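Local coordinates for acetyltransferase, GNAT family (Streptococcus pneumoniae, PDB 2ATR), which is of unknown function but, as a GNAT-family acetyltransferase, probably transfers an acetyl group from acetyl-CoA to an acceptor that has not been identified, at residues L12-Q20 with A52-V60; G84-L92 with G113-E121. All coordinates share one frame; numbering follows the deposited sequence.

Interaction 1: L12-Q20 with A52-V60; sequences LEDVLHLYQ and AVVGLIRLV
The edge of the H17 ring meets the strand at V53. NE2 donates to V53 O at 2.8 Å in a nearly straight bond (173°). V53 O lies in the ring plane, while the donor is tilted out of the carbonyl plane. D14 O is also at the ring edge, and CG of L18 rests on one face toward the rim. The Y19 ring has CG2 of V15 at its edge, in plane, and CD1 of L56 approaches obliquely. The R58 guanidinium has Y19 OH at its edge, 3.8 Å from R58 NE.

Helix 12-20 is kinked at H17 and L18. H17 holds CG between its backbone N and carbonyl carbon (chi1 71°), which swings the ring over to the strand. Helix and strand cross at 64°, as the N-terminal helix of the GNAT fold packs on one face of the central sheet. V54 and G55 form a classic beta bulge facing A47 of the neighbouring strand 43-49.

L18 packs against the backbone of this bulge. Its CD2 is 3.7 Å from V54 C. Its CD1 is 3.8 Å from V53 CG1 and a tight 3.4 Å from L56 CB. The L56 methyls reach further along the helix: CD1 lies 3.7 Å from V15 CG1, and CD2 lies 3.5 Å from Y19 OH. V15 and Y19 each cross L56 at about a right angle. D71 of strand 66-74 ties the polar ends together: its OD2 takes a hydrogen bond with Y19 OH and a salt bridge from R58 NE.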
ATOM      1  N   LEU A  12       7.267 -13.821   3.425  1.00 45.90           N
ATOM      2  CA  LEU A  12       6.660 -13.175   4.585  1.00 45.94           C
ATOM      3  C   LEU A  12       7.655 -12.881   5.734  1.00 46.10           C
ATOM      4  O   LEU A  12       7.627 -11.788   6.326  1.00 45.80           O
ATOM      5  CB  LEU A  12       5.453 -14.000   5.046  1.00 46.42           C
ATOM      6  CG  LEU A  12       4.691 -13.689   6.340  1.00 45.74           C
ATOM      7  CD1 LEU A  12       4.265 -12.239   6.454  1.00 48.05           C
ATOM      8  CD2 LEU A  12       3.479 -14.584   6.383  1.00 46.14           C
ATOM      9  N   GLU A  13       8.562 -13.821   6.007  1.00 46.32           N
ATOM     10  CA  GLU A  13       9.614 -13.630   7.043  1.00 46.53           C
ATOM     11  C   GLU A  13      10.325 -12.306   6.935  1.00 45.69           C
ATOM     12  O   GLU A  13      10.583 -11.651   7.967  1.00 45.35           O
ATOM     13  CB  GLU A  13      10.680 -14.724   6.986  1.00 47.88           C
ATOM     14  CG  GLU A  13      10.124 -16.141   6.888  1.00 52.47           C
ATOM     15  CD  GLU A  13      10.113 -16.634   5.458  1.00 58.72           C
ATOM     16  OE1 GLU A  13      11.156 -16.460   4.766  1.00 63.53           O
ATOM     17  OE2 GLU A  13       9.073 -17.191   5.027  1.00 61.14           O
ATOM     18  N   ASP A  14      10.623 -11.891   5.698  1.00 45.01           N
ATOM     19  CA  ASP A  14      11.374 -10.642   5.481  1.00 44.30           C
ATOM     20  C   ASP A  14      10.520  -9.388   5.721  1.00 42.53           C
ATOM     21  O   ASP A  14      11.055  -8.291   5.912  1.00 43.02           O
ATOM     22  CB  ASP A  14      12.024 -10.613   4.083  1.00 45.55           C
ATOM     23  CG  ASP A  14      12.833 -11.919   3.764  1.00 49.72           C
ATOM     24  OD1 ASP A  14      13.528 -12.454   4.678  1.00 50.91           O
ATOM     25  OD2 ASP A  14      12.744 -12.423   2.605  1.00 50.82           O
ATOM     26  N   VAL A  15       9.195  -9.533   5.719  1.00 40.22           N
ATOM     27  CA  VAL A  15       8.332  -8.350   5.902  1.00 38.03           C
ATOM     28  C   VAL A  15       7.373  -8.415   7.095  1.00 37.73           C
ATOM     29  O   VAL A  15       6.682  -7.442   7.378  1.00 35.86           O
ATOM     30  CB  VAL A  15       7.522  -8.033   4.650  1.00 37.82           C
ATOM     31  CG1 VAL A  15       8.488  -7.599   3.510  1.00 37.82           C
ATOM     32  CG2 VAL A  15       6.658  -9.248   4.267  1.00 34.56           C
ATOM     33  N   LEU A  16       7.351  -9.548   7.783  1.00 37.42           N
ATOM     34  CA  LEU A  16       6.381  -9.755   8.876  1.00 38.50           C
ATOM     35  C   LEU A  16       6.522  -8.712   9.952  1.00 37.05           C
ATOM     36  O   LEU A  16       5.520  -8.249  10.499  1.00 37.86           O
ATOM     37  CB  LEU A  16       6.489 -11.157   9.465  1.00 38.64           C
ATOM     38  CG  LEU A  16       5.400 -11.587  10.468  1.00 41.39           C
ATOM     39  CD1 LEU A  16       4.011 -11.577   9.859  1.00 39.40           C
ATOM     40  CD2 LEU A  16       5.738 -12.964  11.021  1.00 40.51           C
ATOM     41  N   HIS A  17       7.753  -8.308  10.246  1.00 36.07           N
ATOM     42  CA  HIS A  17       7.984  -7.193  11.182  1.00 34.71           C
ATOM     43  C   HIS A  17       7.226  -5.905  10.810  1.00 34.31           C
ATOM     44  O   HIS A  17       6.806  -5.139  11.670  1.00 32.86           O
ATOM     45  CB  HIS A  17       9.501  -6.924  11.379  1.00 35.47           C
ATOM     46  CG  HIS A  17      10.176  -6.312  10.188  1.00 32.73           C
ATOM     47  ND1 HIS A  17      10.420  -7.024   9.040  1.00 32.45           N
ATOM     48  CD2 HIS A  17      10.688  -5.072   9.988  1.00 30.67           C
ATOM     49  CE1 HIS A  17      11.001  -6.231   8.157  1.00 32.88           C
ATOM     50  NE2 HIS A  17      11.187  -5.045   8.714  1.00 31.61           N
ATOM     51  N   LEU A  18       7.049  -5.647   9.516  1.00 33.10           N
ATOM     52  CA  LEU A  18       6.294  -4.448   9.100  1.00 32.61           C
ATOM     53  C   LEU A  18       4.783  -4.573   9.477  1.00 31.36           C
ATOM     54  O   LEU A  18       4.198  -3.661  10.022  1.00 30.85           O
ATOM     55  CB  LEU A  18       6.428  -4.257   7.588  1.00 31.11           C
ATOM     56  CG  LEU A  18       7.807  -3.936   6.996  1.00 30.72           C
ATOM     57  CD1 LEU A  18       7.699  -3.741   5.480  1.00 31.46           C
ATOM     58  CD2 LEU A  18       8.349  -2.736   7.640  1.00 26.58           C
ATOM     59  N   TYR A  19       4.187  -5.702   9.137  1.00 33.64           N
ATOM     60  CA  TYR A  19       2.768  -5.985   9.467  1.00 34.70           C
ATOM     61  C   TYR A  19       2.562  -6.056  10.993  1.00 36.82           C
ATOM     62  O   TYR A  19       1.635  -5.412  11.512  1.00 36.59           O
ATOM     63  CB  TYR A  19       2.277  -7.245   8.770  1.00 33.92           C
ATOM     64  CG  TYR A  19       2.230  -7.124   7.269  1.00 34.95           C
ATOM     65  CD1 TYR A  19       1.089  -6.600   6.609  1.00 32.50           C
ATOM     66  CD2 TYR A  19       3.324  -7.534   6.488  1.00 30.93           C
ATOM     67  CE1 TYR A  19       1.054  -6.488   5.194  1.00 30.42           C
ATOM     68  CE2 TYR A  19       3.293  -7.422   5.105  1.00 33.33           C
ATOM     69  CZ  TYR A  19       2.155  -6.893   4.460  1.00 32.23           C
ATOM     70  OH  TYR A  19       2.172  -6.808   3.090  1.00 31.38           O
ATOM     71  N   GLN A  20       3.439  -6.780  11.706  1.00 37.84           N
ATOM     72  CA  GLN A  20       3.502  -6.678  13.197  1.00 40.12           C
ATOM     73  C   GLN A  20       3.528  -5.230  13.672  1.00 41.19           C
ATOM     74  O   GLN A  20       2.804  -4.860  14.582  1.00 41.66           O
ATOM     75  CB  GLN A  20       4.707  -7.454  13.785  1.00 39.63           C
ATOM     76  CG  GLN A  20       4.468  -8.936  13.812  1.00 40.48           C
ATOM     77  CD  GLN A  20       5.720  -9.821  13.938  1.00 43.29           C
ATOM     78  OE1 GLN A  20       6.865  -9.385  13.784  1.00 40.36           O
ATOM     79  NE2 GLN A  20       5.477 -11.107  14.165  1.00 43.62           N
ATOM     80  N   ALA A  52      18.287  -2.583   6.218  1.00 32.00           N
ATOM     81  CA  ALA A  52      17.030  -2.679   7.050  1.00 30.69           C
ATOM     82  C   ALA A  52      15.751  -2.500   6.186  1.00 30.22           C
ATOM     83  O   ALA A  52      15.666  -1.506   5.524  1.00 29.06           O
ATOM     84  CB  ALA A  52      17.060  -1.579   8.091  1.00 29.23           C
ATOM     85  N   VAL A  53      14.785  -3.430   6.223  1.00 31.60           N
ATOM     86  CA  VAL A  53      13.431  -3.252   5.551  1.00 31.95           C
ATOM     87  C   VAL A  53      12.543  -2.360   6.444  1.00 30.78           C
ATOM     88  O   VAL A  53      12.241  -2.713   7.585  1.00 31.65           O
ATOM     89  CB  VAL A  53      12.754  -4.606   5.253  1.00 31.61           C
ATOM     90  CG1 VAL A  53      11.317  -4.431   4.588  1.00 31.67           C
ATOM     91  CG2 VAL A  53      13.664  -5.478   4.371  1.00 33.49           C
ATOM     92  N   VAL A  54      12.252  -1.154   5.988  1.00 30.25           N
ATOM     93  CA  VAL A  54      11.548  -0.167   6.832  1.00 30.37           C
ATOM     94  C   VAL A  54      10.131   0.201   6.283  1.00 30.38           C
ATOM     95  O   VAL A  54       9.381   0.890   6.931  1.00 31.47           O
ATOM     96  CB  VAL A  54      12.454   1.072   7.268  1.00 29.21           C
ATOM     97  CG1 VAL A  54      13.805   0.553   7.848  1.00 28.66           C
ATOM     98  CG2 VAL A  54      12.740   2.138   6.152  1.00 28.45           C
ATOM     99  N   GLY A  55       9.782  -0.282   5.095  1.00 29.98           N
ATOM    100  CA  GLY A  55       8.522   0.167   4.457  1.00 28.81           C
ATOM    101  C   GLY A  55       8.177  -0.785   3.362  1.00 29.09           C
ATOM    102  O   GLY A  55       9.071  -1.479   2.851  1.00 27.83           O
ATOM    103  N   LEU A  56       6.874  -0.876   3.039  1.00 27.31           N
ATOM    104  CA  LEU A  56       6.389  -1.743   1.984  1.00 27.38           C
ATOM    105  C   LEU A  56       5.164  -1.075   1.312  1.00 26.20           C
ATOM    106  O   LEU A  56       4.400  -0.374   1.972  1.00 24.49           O
ATOM    107  CB  LEU A  56       6.032  -3.146   2.549  1.00 27.29           C
ATOM    108  CG  LEU A  56       5.271  -4.204   1.730  1.00 30.79           C
ATOM    109  CD1 LEU A  56       5.605  -5.641   2.202  1.00 27.09           C
ATOM    110  CD2 LEU A  56       3.722  -3.932   1.804  1.00 27.19           C
ATOM    111  N   ILE A  57       5.026  -1.268   0.013  1.00 25.37           N
ATOM    112  CA  ILE A  57       3.738  -0.978  -0.692  1.00 25.79           C
ATOM    113  C   ILE A  57       3.390  -2.220  -1.478  1.00 26.36           C
ATOM    114  O   ILE A  57       4.280  -2.890  -1.995  1.00 26.00           O
ATOM    115  CB  ILE A  57       3.735   0.325  -1.554  1.00 26.32           C
ATOM    116  CG1 ILE A  57       2.296   0.637  -2.155  1.00 21.75           C
ATOM    117  CG2 ILE A  57       4.808   0.213  -2.673  1.00 23.00           C
ATOM    118  CD1 ILE A  57       2.225   2.083  -2.790  1.00 23.59           C
ATOM    119  N   ARG A  58       2.107  -2.576  -1.497  1.00 25.58           N
ATOM    120  CA  ARG A  58       1.637  -3.731  -2.208  1.00 25.89           C
ATOM    121  C   ARG A  58       0.336  -3.372  -2.958  1.00 26.63           C
ATOM    122  O   ARG A  58      -0.681  -2.936  -2.380  1.00 26.26           O
ATOM    123  CB  ARG A  58       1.368  -4.893  -1.242  1.00 26.19           C
ATOM    124  CG  ARG A  58       1.037  -6.183  -1.877  1.00 28.72           C
ATOM    125  CD  ARG A  58       1.118  -7.336  -0.877  1.00 24.73           C
ATOM    126  NE  ARG A  58      -0.034  -7.415   0.035  1.00 23.68           N
ATOM    127  CZ  ARG A  58      -1.208  -7.978  -0.230  1.00 24.56           C
ATOM    128  NH1 ARG A  58      -1.530  -8.442  -1.448  1.00 22.41           N
ATOM    129  NH2 ARG A  58      -2.110  -8.037   0.729  1.00 25.81           N
ATOM    130  N   LEU A  59       0.390  -3.541  -4.268  1.00 27.13           N
ATOM    131  CA  LEU A  59      -0.775  -3.261  -5.126  1.00 26.52           C
ATOM    132  C   LEU A  59      -1.377  -4.543  -5.600  1.00 24.94           C
ATOM    133  O   LEU A  59      -0.659  -5.503  -5.833  1.00 26.69           O
ATOM    134  CB  LEU A  59      -0.349  -2.432  -6.330  1.00 25.67           C
ATOM    135  CG  LEU A  59       0.434  -1.137  -6.180  1.00 27.06           C
ATOM    136  CD1 LEU A  59       0.530  -0.516  -7.554  1.00 27.70           C
ATOM    137  CD2 LEU A  59      -0.209  -0.195  -5.226  1.00 24.86           C
ATOM    138  N   VAL A  60      -2.704  -4.547  -5.768  1.00 25.89           N
ATOM    139  CA  VAL A  60      -3.489  -5.703  -6.202  1.00 23.37           C
ATOM    140  C   VAL A  60      -4.537  -5.278  -7.246  1.00 24.95           C
ATOM    141  O   VAL A  60      -4.807  -4.077  -7.409  1.00 24.24           O
ATOM    142  CB  VAL A  60      -4.231  -6.423  -5.016  1.00 24.09           C
ATOM    143  CG1 VAL A  60      -3.197  -6.965  -3.976  1.00 23.03           C
ATOM    144  CG2 VAL A  60      -5.279  -5.516  -4.373  1.00 21.56           C
TER

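Interaction 2: G84-L92 with G113-E121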
ATOM      1  N   GLY A  84       6.618   7.109   2.405  1.00 33.28           N
ATOM      2  CA  GLY A  84       5.305   6.755   1.850  1.00 32.58           C
ATOM      3  C   GLY A  84       5.149   7.325   0.455  1.00 30.45           C
ATOM      4  O   GLY A  84       4.692   6.620  -0.390  1.00 32.09           O
ATOM      5  N   SER A  85       5.535   8.579   0.215  1.00 30.90           N
ATOM      6  CA  SER A  85       5.449   9.206  -1.134  1.00 31.61           C
ATOM      7  C   SER A  85       6.239   8.493  -2.193  1.00 30.83           C
ATOM      8  O   SER A  85       5.774   8.285  -3.315  1.00 29.49           O
ATOM      9  CB  SER A  85       6.008  10.623  -1.156  1.00 31.66           C
ATOM     10  OG  SER A  85       5.141  11.501  -0.520  1.00 40.15           O
ATOM     11  N   SER A  86       7.489   8.205  -1.839  1.00 30.48           N
ATOM     12  CA  SER A  86       8.386   7.477  -2.684  1.00 31.17           C
ATOM     13  C   SER A  86       7.809   6.149  -3.072  1.00 29.60           C
ATOM     14  O   SER A  86       7.806   5.827  -4.241  1.00 29.53           O
ATOM     15  CB  SER A  86       9.735   7.292  -1.951  1.00 31.04           C
ATOM     16  OG  SER A  86      10.246   8.577  -1.681  1.00 39.16           O
ATOM     17  N   LEU A  87       7.330   5.386  -2.078  1.00 27.91           N
ATOM     18  CA  LEU A  87       6.712   4.059  -2.314  1.00 27.32           C
ATOM     19  C   LEU A  87       5.510   4.148  -3.322  1.00 26.89           C
ATOM     20  O   LEU A  87       5.441   3.400  -4.308  1.00 25.95           O
ATOM     21  CB  LEU A  87       6.269   3.443  -0.995  1.00 26.86           C
ATOM     22  CG  LEU A  87       7.401   2.868  -0.096  1.00 26.06           C
ATOM     23  CD1 LEU A  87       6.771   2.441   1.256  1.00 23.33           C
ATOM     24  CD2 LEU A  87       8.062   1.672  -0.790  1.00 21.40           C
HETATM   25  N   MSE A  88       4.642   5.112  -3.055  1.00 26.52           N
HETATM   26  CA  MSE A  88       3.470   5.426  -3.881  1.00 28.01           C
HETATM   27  C   MSE A  88       3.869   5.814  -5.324  1.00 28.89           C
HETATM   28  O   MSE A  88       3.346   5.278  -6.308  1.00 29.52           O
HETATM   29  CB  MSE A  88       2.643   6.541  -3.176  1.00 26.30           C
HETATM   30  CG  MSE A  88       1.727   6.028  -1.991  1.00 28.16           C
HETATM   31 SE   MSE A  88       0.243   5.080  -2.479  1.00 24.72          SE
HETATM   32  CE  MSE A  88      -0.754   6.488  -3.078  1.00 29.89           C
ATOM     33  N   LYS A  89       4.808   6.740  -5.455  1.00 30.65           N
ATOM     34  CA  LYS A  89       5.238   7.205  -6.799  1.00 31.98           C
ATOM     35  C   LYS A  89       5.884   6.116  -7.631  1.00 31.96           C
ATOM     36  O   LYS A  89       5.519   5.958  -8.811  1.00 32.47           O
ATOM     37  CB  LYS A  89       6.095   8.477  -6.708  1.00 33.31           C
ATOM     38  CG  LYS A  89       5.320   9.685  -6.155  1.00 35.78           C
ATOM     39  CD  LYS A  89       6.255  10.890  -5.839  1.00 41.08           C
ATOM     40  CE  LYS A  89       5.520  12.017  -5.183  1.00 45.06           C
ATOM     41  NZ  LYS A  89       4.256  12.413  -5.914  1.00 49.13           N
ATOM     42  N   GLU A  90       6.759   5.305  -7.032  1.00 31.28           N
ATOM     43  CA  GLU A  90       7.331   4.142  -7.772  1.00 32.43           C
ATOM     44  C   GLU A  90       6.348   3.030  -8.131  1.00 31.48           C
ATOM     45  O   GLU A  90       6.359   2.524  -9.275  1.00 29.73           O
ATOM     46  CB  GLU A  90       8.524   3.509  -7.065  1.00 32.55           C
ATOM     47  CG  GLU A  90       9.698   4.474  -6.823  1.00 40.53           C
ATOM     48  CD  GLU A  90      10.239   5.098  -8.119  1.00 46.31           C
ATOM     49  OE1 GLU A  90      10.294   4.394  -9.153  1.00 46.55           O
ATOM     50  OE2 GLU A  90      10.590   6.305  -8.103  1.00 49.81           O
ATOM     51  N   ALA A  91       5.522   2.612  -7.166  1.00 29.57           N
ATOM     52  CA  ALA A  91       4.568   1.531  -7.466  1.00 28.85           C
ATOM     53  C   ALA A  91       3.532   1.985  -8.491  1.00 28.66           C
ATOM     54  O   ALA A  91       3.320   1.293  -9.474  1.00 28.69           O
ATOM     55  CB  ALA A  91       3.898   0.997  -6.199  1.00 27.18           C
ATOM     56  N   LEU A  92       2.931   3.158  -8.299  1.00 29.27           N
ATOM     57  CA  LEU A  92       1.842   3.605  -9.190  1.00 31.16           C
ATOM     58  C   LEU A  92       2.350   4.005 -10.586  1.00 33.13           C
ATOM     59  O   LEU A  92       1.562   4.059 -11.525  1.00 33.34           O
ATOM     60  CB  LEU A  92       1.057   4.760  -8.572  1.00 30.81           C
ATOM     61  CG  LEU A  92       0.227   4.408  -7.328  1.00 30.49           C
ATOM     62  CD1 LEU A  92      -0.363   5.662  -6.807  1.00 32.43           C
ATOM     63  CD2 LEU A  92      -0.819   3.337  -7.697  1.00 32.84           C
ATOM     64  N   GLY A 113      -5.124  13.667   4.370  1.00 26.65           N
ATOM     65  CA  GLY A 113      -4.240  14.732   3.876  1.00 25.92           C
ATOM     66  C   GLY A 113      -3.076  14.136   3.080  1.00 27.52           C
ATOM     67  O   GLY A 113      -2.717  14.652   2.033  1.00 29.73           O
ATOM     68  N   PHE A 114      -2.505  13.025   3.547  1.00 28.20           N
ATOM     69  CA  PHE A 114      -1.433  12.352   2.819  1.00 28.38           C
ATOM     70  C   PHE A 114      -1.845  11.820   1.412  1.00 27.93           C
ATOM     71  O   PHE A 114      -1.162  12.093   0.424  1.00 25.25           O
ATOM     72  CB  PHE A 114      -0.747  11.253   3.629  1.00 29.11           C
ATOM     73  CG  PHE A 114       0.128  10.336   2.766  1.00 32.36           C
ATOM     74  CD1 PHE A 114       1.385  10.766   2.336  1.00 35.95           C
ATOM     75  CD2 PHE A 114      -0.314   9.073   2.361  1.00 29.97           C
ATOM     76  CE1 PHE A 114       2.196   9.939   1.521  1.00 33.48           C
ATOM     77  CE2 PHE A 114       0.479   8.274   1.538  1.00 28.13           C
ATOM     78  CZ  PHE A 114       1.738   8.724   1.129  1.00 32.55           C
ATOM     79  N   TYR A 115      -2.946  11.086   1.333  1.00 26.77           N
ATOM     80  CA  TYR A 115      -3.422  10.566   0.034  1.00 27.49           C
ATOM     81  C   TYR A 115      -3.862  11.685  -0.944  1.00 27.53           C
ATOM     82  O   TYR A 115      -3.638  11.583  -2.157  1.00 26.83           O
ATOM     83  CB  TYR A 115      -4.508   9.517   0.239  1.00 26.64           C
ATOM     84  CG  TYR A 115      -3.957   8.260   0.854  1.00 27.19           C
ATOM     85  CD1 TYR A 115      -2.930   7.517   0.187  1.00 30.40           C
ATOM     86  CD2 TYR A 115      -4.377   7.838   2.133  1.00 27.15           C
ATOM     87  CE1 TYR A 115      -2.396   6.343   0.773  1.00 31.74           C
ATOM     88  CE2 TYR A 115      -3.815   6.690   2.758  1.00 30.62           C
ATOM     89  CZ  TYR A 115      -2.848   5.952   2.070  1.00 32.03           C
ATOM     90  OH  TYR A 115      -2.311   4.838   2.679  1.00 33.48           O
ATOM     91  N   ARG A 116      -4.449  12.748  -0.412  1.00 26.34           N
ATOM     92  CA  ARG A 116      -4.741  13.923  -1.251  1.00 26.65           C
ATOM     93  C   ARG A 116      -3.456  14.513  -1.791  1.00 27.45           C
ATOM     94  O   ARG A 116      -3.407  14.866  -2.977  1.00 26.91           O
ATOM     95  CB  ARG A 116      -5.574  14.945  -0.503  1.00 27.51           C
ATOM     96  CG  ARG A 116      -7.080  14.646  -0.435  1.00 25.44           C
ATOM     97  CD  ARG A 116      -7.870  15.921   0.089  1.00 28.57           C
ATOM     98  NE  ARG A 116      -9.331  15.745  -0.014  1.00 30.10           N
ATOM     99  CZ  ARG A 116     -10.185  15.795   1.009  1.00 31.63           C
ATOM    100  NH1 ARG A 116      -9.761  16.034   2.264  1.00 29.24           N
ATOM    101  NH2 ARG A 116     -11.476  15.612   0.794  1.00 23.76           N
ATOM    102  N   SER A 117      -2.375  14.511  -0.994  1.00 27.56           N
ATOM    103  CA  SER A 117      -1.080  15.052  -1.490  1.00 29.71           C
ATOM    104  C   SER A 117      -0.559  14.140  -2.570  1.00 30.03           C
ATOM    105  O   SER A 117       0.250  14.551  -3.411  1.00 32.18           O
ATOM    106  CB  SER A 117      -0.026  15.225  -0.364  1.00 29.36           C
ATOM    107  OG  SER A 117       0.519  13.951  -0.036  1.00 33.12           O
HETATM  108  N   MSE A 118      -1.050  12.900  -2.589  1.00 29.57           N
HETATM  109  CA  MSE A 118      -0.653  11.955  -3.627  1.00 30.44           C
HETATM  110  C   MSE A 118      -1.603  12.039  -4.823  1.00 29.77           C
HETATM  111  O   MSE A 118      -1.396  11.352  -5.775  1.00 28.96           O
HETATM  112  CB  MSE A 118      -0.582  10.507  -3.101  1.00 31.27           C
HETATM  113  CG  MSE A 118       0.594  10.155  -2.181  1.00 32.77           C
HETATM  114 SE   MSE A 118       2.275  10.566  -2.809  1.00 34.41          SE
HETATM  115  CE  MSE A 118       2.557  11.958  -1.908  1.00 27.42           C
ATOM    116  N   GLY A 119      -2.629  12.901  -4.786  1.00 29.46           N
ATOM    117  CA  GLY A 119      -3.525  13.033  -5.964  1.00 26.78           C
ATOM    118  C   GLY A 119      -4.818  12.210  -5.864  1.00 26.43           C
ATOM    119  O   GLY A 119      -5.543  12.059  -6.851  1.00 25.86           O
ATOM    120  N   PHE A 120      -5.090  11.648  -4.685  1.00 26.06           N
ATOM    121  CA  PHE A 120      -6.309  10.858  -4.406  1.00 25.90           C
ATOM    122  C   PHE A 120      -7.354  11.761  -3.753  1.00 25.77           C
ATOM    123  O   PHE A 120      -6.971  12.712  -3.054  1.00 26.14           O
ATOM    124  CB  PHE A 120      -6.005   9.671  -3.463  1.00 25.28           C
ATOM    125  CG  PHE A 120      -5.339   8.497  -4.144  1.00 26.74           C
ATOM    126  CD1 PHE A 120      -6.077   7.324  -4.416  1.00 26.14           C
ATOM    127  CD2 PHE A 120      -3.961   8.556  -4.531  1.00 24.86           C
ATOM    128  CE1 PHE A 120      -5.482   6.226  -5.053  1.00 27.64           C
ATOM    129  CE2 PHE A 120      -3.359   7.481  -5.209  1.00 27.00           C
ATOM    130  CZ  PHE A 120      -4.114   6.286  -5.443  1.00 25.25           C
ATOM    131  N   GLU A 121      -8.632  11.477  -4.009  1.00 23.68           N
ATOM    132  CA  GLU A 121      -9.782  12.205  -3.440  1.00 25.53           C
ATOM    133  C   GLU A 121     -10.757  11.208  -2.818  1.00 24.43           C
ATOM    134  O   GLU A 121     -10.902  10.084  -3.296  1.00 24.79           O
ATOM    135  CB  GLU A 121     -10.491  13.079  -4.545  1.00 24.75           C
ATOM    136  CG  GLU A 121     -11.632  14.030  -4.018  1.00 23.74           C
ATOM    137  CD  GLU A 121     -11.263  14.802  -2.756  1.00 24.49           C
ATOM    138  OE1 GLU A 121     -10.143  15.309  -2.627  1.00 26.88           O
ATOM    139  OE2 GLU A 121     -12.094  14.833  -1.840  1.00 29.44           O
TER
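Helices 84-92 and 113-117 run at 41° to each other with axes 11.1 Å apart, and S85 and M118 bring their CA atoms nearest, at 7.1 Å. They belong to the last two helices in the chain, 83-92 and 109-117, both part of the GNAT fold. Helix 83-92 follows the glycine-rich turn that in relatives holds the acetyl-CoA pyrophosphate. Helix 109-117 runs into the FYxxxGF sequence common in the family, here F114 to F120.

No hydrogen bond crosses the contact. M88, a selenomethionine, fills the middle. Its chain bends twice (chi2 -73°, chi3 -75°), and this brings CE among Y115, M118 and F120. CE is 3.5 Å from F120 CE2, where it meets the ring obliquely, and it lies at the edge of the Y115 ring. Nearer its backbone, M88 CG sits 4.1 Å from F114 CZ.

F114 points its ring at the N-terminal part of helix 84-92. CZ is 3.7 Å from G84 C, and S85 N lies at the ring edge. On its own helix, F114 places CD2 over the centre of one face of the Y115 ring. M118, also selenomethionine, ends beside S85, with M118 SE 3.8 Å from S85 CA. The K89 and M118 side chains cross at about a right angle, with K89 NZ 4.1 Å from M118 SE.

A Schellman motif ends helix 113-117. G119 takes a positive phi, F120 N bonds back to Y115 O, and G119 N bonds to R116 O. This turn brings F120 round to the C-terminal part of helix 84-92. L92 comes to F120 from the opposite direction, with CD1 in the ring plane at its edge, 3.9 Å from F120 CE2.

In the fold
Interaction 1 and interaction 2 lie on opposite sides of the chain's centre, their own centres about 18 Å apart. Strand 52-60 connects them. V53 and L56 point to helix 12-20, while I57 points the other way, to helix 83-92. There I57 CD1 is 3.6 Å from M88 SE, and I57 CG2 is 3.7 Å from A91 CB. L56 adds a backbone contact, its O lying 3.7 Å from L87 CD1. M88 therefore touches both the sheet and the partners of interaction 2. By family analogy, acetyl-CoA would probably lie near the start of helix 83-92, close to where F114 meets G84 and S85.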